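Side-chain contact in DNA mismatch repair protein MutS (Thermus aquaticus, PDB 1EWQ), which recognises mismatched base pairs in DNA at the start of mismatch repair and has a weak ATPase activity: residues Thr433-Leu438 with Tyr457-Lys462. Residues are numbered along the deposited sequence; the frame is centred on the assembly and turned at random.
Sequences TGIPTL and YERVPK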
ATOM      1  N   THR C 433      34.686  47.679  34.736  1.00 42.77           N
ATOM      2  CA  THR C 433      35.425  47.841  33.490  1.00 41.55           C
ATOM      3  C   THR C 433      34.994  49.034  32.658  1.00 40.94           C
ATOM      4  O   THR C 433      35.772  49.537  31.853  1.00 40.70           O
ATOM      5  CB  THR C 433      35.290  46.593  32.589  1.00 41.45           C
ATOM      6  OG1 THR C 433      33.960  46.527  32.058  1.00 40.45           O
ATOM      7  CG2 THR C 433      35.593  45.325  33.379  1.00 40.97           C
ATOM      8  N   GLY C 434      33.756  49.479  32.838  1.00 40.38           N
ATOM      9  CA  GLY C 434      33.260  50.602  32.064  1.00 39.40           C
ATOM     10  C   GLY C 434      32.866  50.191  30.653  1.00 39.27           C
ATOM     11  O   GLY C 434      32.653  51.039  29.793  1.00 39.06           O
ATOM     12  N   ILE C 435      32.779  48.887  30.407  1.00 38.93           N
ATOM     13  CA  ILE C 435      32.397  48.384  29.096  1.00 38.73           C
ATOM     14  C   ILE C 435      30.887  48.121  29.124  1.00 39.11           C
ATOM     15  O   ILE C 435      30.432  47.064  29.556  1.00 38.98           O
ATOM     16  CB  ILE C 435      33.155  47.088  28.772  1.00 38.65           C
ATOM     17  CG1 ILE C 435      34.653  47.297  29.012  1.00 38.21           C
ATOM     18  CG2 ILE C 435      32.909  46.687  27.325  1.00 38.60           C
ATOM     19  CD1 ILE C 435      35.495  46.056  28.800  1.00 37.49           C
ATOM     20  N   PRO C 436      30.090  49.092  28.654  1.00 39.43           N
ATOM     21  CA  PRO C 436      28.628  48.983  28.634  1.00 39.31           C
ATOM     22  C   PRO C 436      28.031  47.716  28.027  1.00 39.43           C
ATOM     23  O   PRO C 436      27.088  47.157  28.582  1.00 39.53           O
ATOM     24  CB  PRO C 436      28.199  50.253  27.894  1.00 39.34           C
ATOM     25  CG  PRO C 436      29.349  50.501  26.970  1.00 39.49           C
ATOM     26  CD  PRO C 436      30.527  50.269  27.884  1.00 39.38           C
ATOM     27  N   THR C 437      28.572  47.257  26.901  1.00 39.29           N
ATOM     28  CA  THR C 437      28.040  46.059  26.259  1.00 38.79           C
ATOM     29  C   THR C 437      28.591  44.731  26.781  1.00 38.58           C
ATOM     30  O   THR C 437      28.330  43.681  26.196  1.00 38.74           O
ATOM     31  CB  THR C 437      28.257  46.111  24.738  1.00 38.91           C
ATOM     32  OG1 THR C 437      29.639  46.367  24.459  1.00 38.88           O
ATOM     33  CG2 THR C 437      27.397  47.203  24.119  1.00 38.87           C
ATOM     34  N   LEU C 438      29.353  44.764  27.872  1.00 38.17           N
ATOM     35  CA  LEU C 438      29.899  43.528  28.438  1.00 37.51           C
ATOM     36  C   LEU C 438      28.736  42.610  28.794  1.00 37.38           C
ATOM     37  O   LEU C 438      27.668  43.070  29.193  1.00 37.06           O
ATOM     38  CB  LEU C 438      30.734  43.823  29.689  1.00 37.19           C
ATOM     39  CG  LEU C 438      31.338  42.636  30.453  1.00 37.05           C
ATOM     40  CD1 LEU C 438      32.492  43.119  31.306  1.00 36.64           C
ATOM     41  CD2 LEU C 438      30.274  41.952  31.316  1.00 36.81           C
ATOM     42  N   TYR C 457      38.612  45.347  23.491  1.00 28.69           N
ATOM     43  CA  TYR C 457      39.672  44.397  23.829  1.00 29.27           C
ATOM     44  C   TYR C 457      40.824  44.976  24.668  1.00 29.73           C
ATOM     45  O   TYR C 457      41.300  44.318  25.581  1.00 29.96           O
ATOM     46  CB  TYR C 457      40.266  43.758  22.561  1.00 29.19           C
ATOM     47  CG  TYR C 457      39.388  42.712  21.892  1.00 29.56           C
ATOM     48  CD1 TYR C 457      38.116  42.411  22.384  1.00 29.68           C
ATOM     49  CD2 TYR C 457      39.831  42.039  20.755  1.00 29.79           C
ATOM     50  CE1 TYR C 457      37.300  41.464  21.753  1.00 30.52           C
ATOM     51  CE2 TYR C 457      39.033  41.088  20.116  1.00 30.21           C
ATOM     52  CZ  TYR C 457      37.768  40.806  20.615  1.00 30.55           C
ATOM     53  OH  TYR C 457      36.971  39.889  19.971  1.00 30.65           O
ATOM     54  N   GLU C 458      41.273  46.193  24.365  1.00 30.14           N
ATOM     55  CA  GLU C 458      42.383  46.803  25.112  1.00 30.93           C
ATOM     56  C   GLU C 458      41.868  47.383  26.429  1.00 31.21           C
ATOM     57  O   GLU C 458      42.613  47.995  27.193  1.00 30.99           O
ATOM     58  CB  GLU C 458      43.042  47.930  24.290  1.00 30.92           C
ATOM     59  CG  GLU C 458      43.189  47.655  22.794  1.00 31.40           C
ATOM     60  CD  GLU C 458      44.001  48.727  22.072  1.00 31.72           C
ATOM     61  OE1 GLU C 458      43.850  48.885  20.849  1.00 32.17           O
ATOM     62  OE2 GLU C 458      44.807  49.410  22.727  1.00 32.58           O
ATOM     63  N   ARG C 459      40.586  47.164  26.685  1.00 31.85           N
ATOM     64  CA  ARG C 459      39.921  47.672  27.874  1.00 33.10           C
ATOM     65  C   ARG C 459      39.687  46.558  28.918  1.00 33.82           C
ATOM     66  O   ARG C 459      39.264  46.817  30.047  1.00 34.07           O
ATOM     67  CB  ARG C 459      38.596  48.288  27.420  1.00 33.29           C
ATOM     68  CG  ARG C 459      38.261  49.631  28.000  1.00 33.67           C
ATOM     69  CD  ARG C 459      39.346  50.691  27.819  1.00 33.08           C
ATOM     70  NE  ARG C 459      39.187  51.661  28.898  1.00 33.26           N
ATOM     71  CZ  ARG C 459      40.080  52.577  29.251  1.00 33.81           C
ATOM     72  NH1 ARG C 459      41.232  52.687  28.608  1.00 33.43           N
ATOM     73  NH2 ARG C 459      39.827  53.363  30.289  1.00 34.39           N
ATOM     74  N   VAL C 460      39.982  45.320  28.532  1.00 34.45           N
ATOM     75  CA  VAL C 460      39.792  44.150  29.402  1.00 35.06           C
ATOM     76  C   VAL C 460      40.762  44.091  30.587  1.00 35.50           C
ATOM     77  O   VAL C 460      41.975  44.185  30.414  1.00 35.38           O
ATOM     78  CB  VAL C 460      39.937  42.849  28.583  1.00 34.79           C
ATOM     79  CG1 VAL C 460      39.807  41.643  29.490  1.00 34.94           C
ATOM     80  CG2 VAL C 460      38.896  42.808  27.481  1.00 34.93           C
ATOM     81  N   PRO C 461      40.238  43.927  31.813  1.00 36.08           N
ATOM     82  CA  PRO C 461      41.148  43.867  32.961  1.00 36.71           C
ATOM     83  C   PRO C 461      42.078  42.655  32.910  1.00 37.24           C
ATOM     84  O   PRO C 461      41.751  41.623  32.308  1.00 37.02           O
ATOM     85  CB  PRO C 461      40.200  43.852  34.163  1.00 36.39           C
ATOM     86  CG  PRO C 461      38.964  43.237  33.620  1.00 36.49           C
ATOM     87  CD  PRO C 461      38.834  43.844  32.245  1.00 36.16           C
ATOM     88  N   LYS C 462      43.243  42.803  33.538  1.00 37.86           N
ATOM     89  CA  LYS C 462      44.269  41.762  33.574  1.00 38.67           C
ATOM     90  C   LYS C 462      43.793  40.445  34.187  1.00 38.71           C
ATOM     91  O   LYS C 462      44.305  39.379  33.844  1.00 38.24           O
ATOM     92  CB  LYS C 462      45.489  42.260  34.362  1.00 39.53           C
ATOM     93  CG  LYS C 462      45.973  43.675  34.020  1.00 40.91           C
ATOM     94  CD  LYS C 462      46.509  43.816  32.584  1.00 41.66           C
ATOM     95  CE  LYS C 462      45.401  44.176  31.590  1.00 42.36           C
ATOM     96  NZ  LYS C 462      45.934  44.641  30.261  1.00 42.30           N
TER
HETATM   97  O   HOH W   1      38.566  48.466  31.947  1.00 41.35           O
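At the outer end of the long helix 406-433, where the chain passes into the small antiparallel sheet that the MutS family carries at the tip of its lever arm (the clamp), T433 and I435 meet R459 and P461 of the loop between strands 449-453 and 465-469; the bound DNA is about 9 Å away at the nearest atom. T433 brings up its methyl: CG2 lies 3.7 Å from CD of P461, with CG of the same ring at 4.0 Å. The chi1 torsion of 71° tucks OG1 in over the threonine's own backbone and swings CG2 out to the proline. There OG1 receives the N-H of I435 in an ST turn (N to OG1 3.1 Å, 156° at the hydrogen) and is also hydrogen-bonded to the carbonyl O of E429, one helical turn back. Cut back to an alanine, this position would lose both the hydroxyl and the methyl, which is likely to leave the I435 amide without its acceptor and open a gap beside the P461 ring. I435 extends its longer branch, and its CD1 lies in van der Waals contact with R459, 4.0 Å from the R459 backbone O and 4.1 Å from the R459 CB. The polar link is a water, which donates to O of T433 (3.0 Å from the water O) and to O of R459 (2.6 Å from the water O), tying the helix end to the loop. Around this junction T433 rests on Y464, I435 packs on Y456 and on V452 of strand 449-453, and V460 turns the other way onto Y476 of strand 473-477.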